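Local coordinates for protein succinate-acetate/proton symporter SatP (Escherichia coli K-12, PDB 5ZUG) that forms a hexameric membrane channel for acetate and probably also transports succinate, with proton symport, at residues F128-L140 / I151-S165. Numbering follows the deposited sequence.
Sequences FVFFSLTVLFALL and IIHFAGWIGLICGAS. With BNG (nonyl beta-D-glucopyranoside), chain G.
With CG anti to its carbonyl carbon (chi1 -71°), Leu139 sends its branch into the gap between Ile151, Phe154, Ala155 and Ile158, a knob in a four-residue hole. Its CD1 lies 3.4 Å from CD2 of the Phe154 ring, while CD1 of Ile158 meets the same methyl from another side. Ile158 is the reciprocal knob, among Ser132, Val135, Leu136 and Leu139: its CG1 branch, also anti to the carbonyl carbon (chi1 -66°), carries CD1 to Val135 and Leu139, and CG2 lies against Ser132 O beside Leu136. Beta-branched and forked side chains suit such mutual knobs-into-holes packing, which here joins two consecutive, nearly antiparallel transmembrane helices, 124-146 and 149-179, whose segment axes approach to 8.6 Å. Small residues are consistent with this spacing. Ala155 puts only a methyl, its CB 3.6 Å from Leu139 CB, where the backbones run near each other, and Gly159, without a side chain, lets both methyls of Leu136 lie against its CA. Toward Ser165 the interface turns more polar: Cys162 SG lies 3.5 Å from Val129 O, and Ser132 OG bonds back to Phe128 O at 2.8 Å, within its own helix. Ser165 OG likewise bonds to Ile161 O, above the carbonyl plane, and also sits at the edge of the Phe128 ring. Next to this end, Val129 and Phe130 touch the nonyl chain of the bound detergent.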
ATOM      1  N   PHE A 128      20.250 -21.724  17.582  1.00 93.56           N
ATOM      2  CA  PHE A 128      21.451 -20.910  17.694  1.00 92.06           C
ATOM      3  C   PHE A 128      21.198 -19.461  17.284  1.00 94.54           C
ATOM      4  O   PHE A 128      21.721 -18.547  17.928  1.00 91.81           O
ATOM      5  CB  PHE A 128      22.599 -21.516  16.897  1.00 98.11           C
ATOM      6  CG  PHE A 128      23.893 -20.780  17.073  1.00 98.48           C
ATOM      7  CD1 PHE A 128      24.545 -20.801  18.296  1.00100.35           C
ATOM      8  CD2 PHE A 128      24.478 -20.088  16.023  1.00100.23           C
ATOM      9  CE1 PHE A 128      25.738 -20.132  18.473  1.00 92.39           C
ATOM     10  CE2 PHE A 128      25.680 -19.414  16.201  1.00 92.60           C
ATOM     11  CZ  PHE A 128      26.304 -19.446  17.424  1.00 86.73           C
ATOM     12  N   VAL A 129      20.447 -19.208  16.200  1.00 90.36           N
ATOM     13  CA  VAL A 129      20.249 -17.807  15.820  1.00 91.83           C
ATOM     14  C   VAL A 129      19.508 -17.072  16.935  1.00 88.69           C
ATOM     15  O   VAL A 129      19.814 -15.918  17.243  1.00 94.65           O
ATOM     16  CB  VAL A 129      19.549 -17.643  14.442  1.00 83.39           C
ATOM     17  CG1 VAL A 129      20.080 -18.612  13.399  1.00 86.29           C
ATOM     18  CG2 VAL A 129      18.032 -17.617  14.506  1.00 94.31           C
ATOM     19  N   PHE A 130      18.569 -17.742  17.603  1.00 88.78           N
ATOM     20  CA  PHE A 130      17.862 -17.082  18.690  1.00 89.12           C
ATOM     21  C   PHE A 130      18.719 -16.960  19.949  1.00 94.69           C
ATOM     22  O   PHE A 130      18.554 -15.996  20.706  1.00 99.43           O
ATOM     23  CB  PHE A 130      16.552 -17.802  19.001  1.00 89.31           C
ATOM     24  CG  PHE A 130      15.381 -17.318  18.180  1.00 87.86           C
ATOM     25  CD1 PHE A 130      15.165 -17.829  16.898  1.00 81.29           C
ATOM     26  CD2 PHE A 130      14.524 -16.328  18.664  1.00 82.57           C
ATOM     27  CE1 PHE A 130      14.093 -17.407  16.131  1.00 78.95           C
ATOM     28  CE2 PHE A 130      13.450 -15.884  17.903  1.00 80.19           C
ATOM     29  CZ  PHE A 130      13.225 -16.429  16.632  1.00 81.27           C
ATOM     30  N   PHE A 131      19.629 -17.906  20.214  1.00 99.25           N
ATOM     31  CA  PHE A 131      20.528 -17.731  21.356  1.00 95.32           C
ATOM     32  C   PHE A 131      21.474 -16.555  21.135  1.00 92.02           C
ATOM     33  O   PHE A 131      21.561 -15.653  21.972  1.00 93.44           O
ATOM     34  CB  PHE A 131      21.343 -19.002  21.622  1.00 94.75           C
ATOM     35  CG  PHE A 131      22.258 -18.882  22.811  1.00 93.32           C
ATOM     36  CD1 PHE A 131      21.760 -18.969  24.101  1.00 96.42           C
ATOM     37  CD2 PHE A 131      23.609 -18.604  22.638  1.00 98.62           C
ATOM     38  CE1 PHE A 131      22.603 -18.824  25.201  1.00101.26           C
ATOM     39  CE2 PHE A 131      24.458 -18.454  23.728  1.00 98.89           C
ATOM     40  CZ  PHE A 131      23.957 -18.566  25.012  1.00103.20           C
ATOM     41  N   SER A 132      22.182 -16.549  20.004  1.00 88.48           N
ATOM     42  CA  SER A 132      23.146 -15.494  19.712  1.00 89.20           C
ATOM     43  C   SER A 132      22.485 -14.123  19.568  1.00 95.81           C
ATOM     44  O   SER A 132      23.091 -13.104  19.934  1.00 94.00           O
ATOM     45  CB  SER A 132      23.927 -15.857  18.457  1.00 87.81           C
ATOM     46  OG  SER A 132      23.041 -16.121  17.386  1.00 96.70           O
ATOM     47  N   LEU A 133      21.259 -14.071  19.030  1.00 93.76           N
ATOM     48  CA  LEU A 133      20.534 -12.805  18.963  1.00 89.19           C
ATOM     49  C   LEU A 133      20.184 -12.302  20.355  1.00 92.02           C
ATOM     50  O   LEU A 133      20.203 -11.090  20.601  1.00 93.53           O
ATOM     51  CB  LEU A 133      19.273 -12.943  18.111  1.00 91.15           C
ATOM     52  CG  LEU A 133      18.453 -11.673  17.828  1.00 91.76           C
ATOM     53  CD1 LEU A 133      19.278 -10.602  17.142  1.00 71.93           C
ATOM     54  CD2 LEU A 133      17.187 -11.992  17.024  1.00 81.73           C
ATOM     55  N   THR A 134      19.849 -13.212  21.277  1.00 96.60           N
ATOM     56  CA  THR A 134      19.625 -12.809  22.667  1.00 95.70           C
ATOM     57  C   THR A 134      20.893 -12.225  23.276  1.00 95.15           C
ATOM     58  O   THR A 134      20.846 -11.199  23.968  1.00 97.48           O
ATOM     59  CB  THR A 134      19.129 -13.987  23.497  1.00 93.70           C
ATOM     60  OG1 THR A 134      18.015 -14.591  22.834  1.00107.42           O
ATOM     61  CG2 THR A 134      18.697 -13.508  24.860  1.00101.53           C
ATOM     62  N   VAL A 135      22.040 -12.855  23.024  1.00 93.42           N
ATOM     63  CA  VAL A 135      23.285 -12.274  23.504  1.00 91.84           C
ATOM     64  C   VAL A 135      23.572 -10.954  22.790  1.00 90.97           C
ATOM     65  O   VAL A 135      24.021  -9.986  23.416  1.00 98.14           O
ATOM     66  CB  VAL A 135      24.448 -13.266  23.354  1.00 89.89           C
ATOM     67  CG1 VAL A 135      25.721 -12.590  23.788  1.00 97.68           C
ATOM     68  CG2 VAL A 135      24.201 -14.466  24.209  1.00 87.37           C
ATOM     69  N   LEU A 136      23.315 -10.884  21.480  1.00 89.13           N
ATOM     70  CA  LEU A 136      23.539  -9.642  20.733  1.00 90.47           C
ATOM     71  C   LEU A 136      22.776  -8.480  21.350  1.00 90.01           C
ATOM     72  O   LEU A 136      23.372  -7.460  21.721  1.00 90.65           O
ATOM     73  CB  LEU A 136      23.135  -9.817  19.264  1.00 92.48           C
ATOM     74  CG  LEU A 136      23.257  -8.633  18.290  1.00 85.26           C
ATOM     75  CD1 LEU A 136      24.668  -8.133  18.268  1.00 84.52           C
ATOM     76  CD2 LEU A 136      22.832  -9.023  16.863  1.00 80.82           C
ATOM     77  N   PHE A 137      21.453  -8.624  21.490  1.00 89.15           N
ATOM     78  CA  PHE A 137      20.666  -7.550  22.084  1.00 88.44           C
ATOM     79  C   PHE A 137      21.128  -7.259  23.506  1.00 91.53           C
ATOM     80  O   PHE A 137      21.233  -6.091  23.901  1.00 98.60           O
ATOM     81  CB  PHE A 137      19.177  -7.889  22.075  1.00 90.67           C
ATOM     82  CG  PHE A 137      18.463  -7.565  20.774  1.00 91.99           C
ATOM     83  CD1 PHE A 137      18.449  -6.266  20.272  1.00 94.29           C
ATOM     84  CD2 PHE A 137      17.749  -8.545  20.085  1.00 85.95           C
ATOM     85  CE1 PHE A 137      17.764  -5.955  19.081  1.00 92.51           C
ATOM     86  CE2 PHE A 137      17.078  -8.240  18.905  1.00 86.76           C
ATOM     87  CZ  PHE A 137      17.078  -6.932  18.403  1.00 83.84           C
ATOM     88  N   ALA A 138      21.462  -8.298  24.275  1.00 92.79           N
ATOM     89  CA  ALA A 138      21.879  -8.084  25.661  1.00 91.41           C
ATOM     90  C   ALA A 138      23.139  -7.232  25.730  1.00 95.66           C
ATOM     91  O   ALA A 138      23.165  -6.201  26.419  1.00 92.49           O
ATOM     92  CB  ALA A 138      22.110  -9.424  26.359  1.00 88.17           C
ATOM     93  N   LEU A 139      24.188  -7.631  24.990  1.00 88.40           N
ATOM     94  CA  LEU A 139      25.435  -6.876  25.013  1.00 88.47           C
ATOM     95  C   LEU A 139      25.242  -5.445  24.519  1.00 89.54           C
ATOM     96  O   LEU A 139      25.741  -4.503  25.133  1.00 92.63           O
ATOM     97  CB  LEU A 139      26.495  -7.592  24.185  1.00 89.47           C
ATOM     98  CG  LEU A 139      27.032  -8.888  24.805  1.00 95.56           C
ATOM     99  CD1 LEU A 139      28.083  -9.533  23.917  1.00 92.35           C
ATOM    100  CD2 LEU A 139      27.571  -8.663  26.202  1.00 89.18           C
ATOM    101  N   LEU A 140      24.495  -5.254  23.434  1.00 94.65           N
ATOM    102  CA  LEU A 140      24.281  -3.904  22.927  1.00 92.79           C
ATOM    103  C   LEU A 140      23.472  -3.079  23.915  1.00 95.80           C
ATOM    104  O   LEU A 140      23.652  -1.857  24.012  1.00 97.84           O
ATOM    105  CB  LEU A 140      23.577  -3.946  21.575  1.00 94.06           C
ATOM    106  CG  LEU A 140      24.383  -4.469  20.394  1.00 89.77           C
ATOM    107  CD1 LEU A 140      23.453  -4.677  19.205  1.00 88.70           C
ATOM    108  CD2 LEU A 140      25.503  -3.500  20.068  1.00 92.24           C
ATOM    109  N   ILE A 151      32.215  -3.305  24.811  1.00 97.18           N
ATOM    110  CA  ILE A 151      31.135  -4.291  24.736  1.00 96.96           C
ATOM    111  C   ILE A 151      30.444  -4.213  23.381  1.00 99.23           C
ATOM    112  O   ILE A 151      30.086  -5.241  22.786  1.00100.22           O
ATOM    113  CB  ILE A 151      30.143  -4.119  25.905  1.00 94.83           C
ATOM    114  CG1 ILE A 151      30.810  -4.533  27.214  1.00 94.68           C
ATOM    115  CG2 ILE A 151      28.882  -4.946  25.694  1.00 90.80           C
ATOM    116  CD1 ILE A 151      29.848  -4.612  28.368  1.00 96.90           C
ATOM    117  N   ILE A 152      30.295  -2.997  22.848  1.00100.61           N
ATOM    118  CA  ILE A 152      29.652  -2.810  21.559  1.00 94.85           C
ATOM    119  C   ILE A 152      30.543  -3.310  20.434  1.00 91.59           C
ATOM    120  O   ILE A 152      30.043  -3.699  19.371  1.00 94.31           O
ATOM    121  CB  ILE A 152      29.260  -1.325  21.404  1.00 92.48           C
ATOM    122  CG1 ILE A 152      28.113  -1.007  22.369  1.00 93.51           C
ATOM    123  CG2 ILE A 152      28.877  -0.969  19.954  1.00 83.62           C
ATOM    124  CD1 ILE A 152      27.689   0.426  22.321  1.00 98.93           C
ATOM    125  N   HIS A 153      31.855  -3.359  20.641  1.00 88.55           N
ATOM    126  CA  HIS A 153      32.662  -4.052  19.648  1.00 94.55           C
ATOM    127  C   HIS A 153      32.488  -5.552  19.770  1.00 97.73           C
ATOM    128  O   HIS A 153      32.404  -6.259  18.757  1.00 98.87           O
ATOM    129  CB  HIS A 153      34.123  -3.649  19.770  1.00 90.76           C
ATOM    130  CG  HIS A 153      34.391  -2.288  19.208  1.00103.12           C
ATOM    131  ND1 HIS A 153      33.909  -1.131  19.790  1.00104.85           N
ATOM    132  CD2 HIS A 153      35.044  -1.898  18.088  1.00103.03           C
ATOM    133  CE1 HIS A 153      34.269  -0.088  19.062  1.00104.56           C
ATOM    134  NE2 HIS A 153      34.961  -0.525  18.024  1.00105.21           N
ATOM    135  N   PHE A 154      32.378  -6.039  21.005  1.00 99.10           N
ATOM    136  CA  PHE A 154      32.200  -7.468  21.238  1.00100.00           C
ATOM    137  C   PHE A 154      30.841  -7.934  20.724  1.00 96.84           C
ATOM    138  O   PHE A 154      30.742  -8.964  20.040  1.00 94.43           O
ATOM    139  CB  PHE A 154      32.384  -7.754  22.734  1.00 96.11           C
ATOM    140  CG  PHE A 154      32.371  -9.211  23.093  1.00 98.96           C
ATOM    141  CD1 PHE A 154      33.294 -10.090  22.532  1.00 99.66           C
ATOM    142  CD2 PHE A 154      31.451  -9.698  24.022  1.00 97.51           C
ATOM    143  CE1 PHE A 154      33.285 -11.439  22.875  1.00102.37           C
ATOM    144  CE2 PHE A 154      31.431 -11.043  24.372  1.00101.79           C
ATOM    145  CZ  PHE A 154      32.350 -11.918  23.798  1.00101.82           C
ATOM    146  N   ALA A 155      29.784  -7.175  21.038  1.00 96.27           N
ATOM    147  CA  ALA A 155      28.457  -7.461  20.503  1.00 93.41           C
ATOM    148  C   ALA A 155      28.492  -7.541  18.984  1.00 88.37           C
ATOM    149  O   ALA A 155      27.745  -8.315  18.380  1.00 86.20           O
ATOM    150  CB  ALA A 155      27.461  -6.393  20.955  1.00 88.51           C
ATOM    151  N   GLY A 156      29.311  -6.700  18.350  1.00 92.08           N
ATOM    152  CA  GLY A 156      29.457  -6.750  16.901  1.00 92.01           C
ATOM    153  C   GLY A 156      29.884  -8.108  16.373  1.00 85.49           C
ATOM    154  O   GLY A 156      29.316  -8.610  15.401  1.00 88.24           O
ATOM    155  N   TRP A 157      30.883  -8.728  17.009  1.00 86.03           N
ATOM    156  CA  TRP A 157      31.340 -10.043  16.557  1.00 85.97           C
ATOM    157  C   TRP A 157      30.277 -11.120  16.792  1.00 89.02           C
ATOM    158  O   TRP A 157      30.068 -12.000  15.943  1.00 84.23           O
ATOM    159  CB  TRP A 157      32.655 -10.405  17.246  1.00 84.67           C
ATOM    160  CG  TRP A 157      33.749  -9.588  16.702  1.00 92.27           C
ATOM    161  CD1 TRP A 157      34.327  -8.500  17.295  1.00 89.08           C
ATOM    162  CD2 TRP A 157      34.356  -9.717  15.407  1.00 91.24           C
ATOM    163  NE1 TRP A 157      35.275  -7.953  16.454  1.00 97.29           N
ATOM    164  CE2 TRP A 157      35.315  -8.680  15.289  1.00 96.16           C
ATOM    165  CE3 TRP A 157      34.191 -10.606  14.342  1.00 86.68           C
ATOM    166  CZ2 TRP A 157      36.106  -8.510  14.140  1.00 91.91           C
ATOM    167  CZ3 TRP A 157      34.978 -10.436  13.201  1.00 95.14           C
ATOM    168  CH2 TRP A 157      35.923  -9.394  13.112  1.00 96.96           C
ATOM    169  N   ILE A 158      29.574 -11.058  17.924  1.00 85.57           N
ATOM    170  CA  ILE A 158      28.467 -11.985  18.121  1.00 87.46           C
ATOM    171  C   ILE A 158      27.400 -11.762  17.059  1.00 88.65           C
ATOM    172  O   ILE A 158      26.818 -12.717  16.535  1.00 91.66           O
ATOM    173  CB  ILE A 158      27.899 -11.844  19.547  1.00 88.21           C
ATOM    174  CG1 ILE A 158      28.956 -12.288  20.552  1.00 91.16           C
ATOM    175  CG2 ILE A 158      26.566 -12.603  19.704  1.00 84.03           C
ATOM    176  CD1 ILE A 158      28.464 -12.424  21.950  1.00 85.19           C
ATOM    177  N   GLY A 159      27.155 -10.498  16.700  1.00 88.15           N
ATOM    178  CA  GLY A 159      26.167 -10.194  15.678  1.00 82.53           C
ATOM    179  C   GLY A 159      26.556 -10.711  14.304  1.00 85.69           C
ATOM    180  O   GLY A 159      25.693 -11.112  13.516  1.00 79.82           O
ATOM    181  N   LEU A 160      27.850 -10.652  13.969  1.00 84.10           N
ATOM    182  CA  LEU A 160      28.289 -11.204  12.690  1.00 82.71           C
ATOM    183  C   LEU A 160      27.998 -12.699  12.615  1.00 83.53           C
ATOM    184  O   LEU A 160      27.559 -13.204  11.572  1.00 81.72           O
ATOM    185  CB  LEU A 160      29.778 -10.936  12.468  1.00 82.13           C
ATOM    186  CG  LEU A 160      30.159  -9.472  12.265  1.00 83.51           C
ATOM    187  CD1 LEU A 160      31.655  -9.261  12.411  1.00 83.02           C
ATOM    188  CD2 LEU A 160      29.650  -8.955  10.934  1.00 89.93           C
ATOM    189  N   ILE A 161      28.240 -13.424  13.716  1.00 86.42           N
ATOM    190  CA  ILE A 161      27.922 -14.856  13.770  1.00 84.33           C
ATOM    191  C   ILE A 161      26.411 -15.077  13.705  1.00 82.21           C
ATOM    192  O   ILE A 161      25.934 -15.996  13.029  1.00 92.28           O
ATOM    193  CB  ILE A 161      28.531 -15.523  15.024  1.00 82.45           C
ATOM    194  CG1 ILE A 161      30.047 -15.293  15.137  1.00 86.08           C
ATOM    195  CG2 ILE A 161      28.229 -17.001  15.027  1.00 85.27           C
ATOM    196  CD1 ILE A 161      30.814 -15.539  13.880  1.00 87.43           C
ATOM    197  N   CYS A 162      25.640 -14.264  14.434  1.00 85.67           N
ATOM    198  CA  CYS A 162      24.185 -14.384  14.414  1.00 82.69           C
ATOM    199  C   CYS A 162      23.653 -14.227  13.001  1.00 77.66           C
ATOM    200  O   CYS A 162      22.809 -15.002  12.549  1.00 83.86           O
ATOM    201  CB  CYS A 162      23.556 -13.350  15.351  1.00 84.01           C
ATOM    202  SG  CYS A 162      21.758 -13.492  15.557  1.00 84.62           S
ATOM    203  N   GLY A 163      24.117 -13.214  12.291  1.00 77.91           N
ATOM    204  CA  GLY A 163      23.672 -13.050  10.921  1.00 83.71           C
ATOM    205  C   GLY A 163      24.073 -14.206  10.024  1.00 76.55           C
ATOM    206  O   GLY A 163      23.268 -14.684   9.224  1.00 77.38           O
ATOM    207  N   ALA A 164      25.321 -14.671  10.151  1.00 81.01           N
ATOM    208  CA  ALA A 164      25.796 -15.778   9.327  1.00 78.02           C
ATOM    209  C   ALA A 164      24.958 -17.035   9.546  1.00 83.50           C
ATOM    210  O   ALA A 164      24.623 -17.735   8.578  1.00 83.97           O
ATOM    211  CB  ALA A 164      27.276 -16.043   9.596  1.00 72.43           C
ATOM    212  N   SER A 165      24.538 -17.296  10.798  1.00 82.84           N
ATOM    213  CA  SER A 165      23.709 -18.479  11.064  1.00 81.68           C
ATOM    214  C   SER A 165      22.408 -18.417  10.287  1.00 81.51           C
ATOM    215  O   SER A 165      21.990 -19.412   9.694  1.00 83.87           O
ATOM    216  CB  SER A 165      23.370 -18.636  12.549  1.00 74.19           C
ATOM    217  OG  SER A 165      24.465 -18.436  13.384  1.00 87.71           O
TER
HETATM  218  C1  BNG G 201       9.943 -22.525  10.704  1.00108.50           C
HETATM  219  C2  BNG G 201      10.647 -23.605   9.903  1.00105.62           C
HETATM  220  C3  BNG G 201       9.624 -24.575   9.550  1.00113.65           C
HETATM  221  C4  BNG G 201       9.371 -25.346  10.786  1.00113.55           C
HETATM  222  C5  BNG G 201       8.751 -24.445  11.863  1.00110.35           C
HETATM  223  C6  BNG G 201       9.497 -24.471  13.137  1.00110.55           C
HETATM  224  C1' BNG G 201      10.250 -20.741  12.029  1.00 97.28           C
HETATM  225  C2' BNG G 201      11.177 -19.651  11.496  1.00 89.99           C
HETATM  226  C3' BNG G 201      11.174 -18.476  12.461  1.00 81.93           C
HETATM  227  C4' BNG G 201      12.596 -17.866  12.476  1.00 81.93           C
HETATM  228  C5' BNG G 201      12.478 -16.354  12.662  1.00 81.93           C
HETATM  229  C6' BNG G 201      13.938 -15.893  12.700  1.00 81.93           C
HETATM  230  C7' BNG G 201      14.014 -14.425  12.298  1.00 81.93           C
HETATM  231  C8' BNG G 201      14.681 -13.708  13.475  1.00 81.93           C
HETATM  232  C9' BNG G 201      16.077 -14.288  13.673  1.00 81.93           C
HETATM  233  O1  BNG G 201      10.792 -21.927  11.537  1.00107.21           O
HETATM  234  O2  BNG G 201      11.233 -23.140   8.701  1.00 94.98           O
HETATM  235  O3  BNG G 201      10.040 -25.445   8.484  1.00114.77           O
HETATM  236  O4  BNG G 201       8.525 -26.430  10.427  1.00118.15           O
HETATM  237  O5  BNG G 201       8.853 -23.009  11.605  1.00105.46           O
HETATM  238  O6  BNG G 201       9.635 -23.101  13.327  1.00106.04           O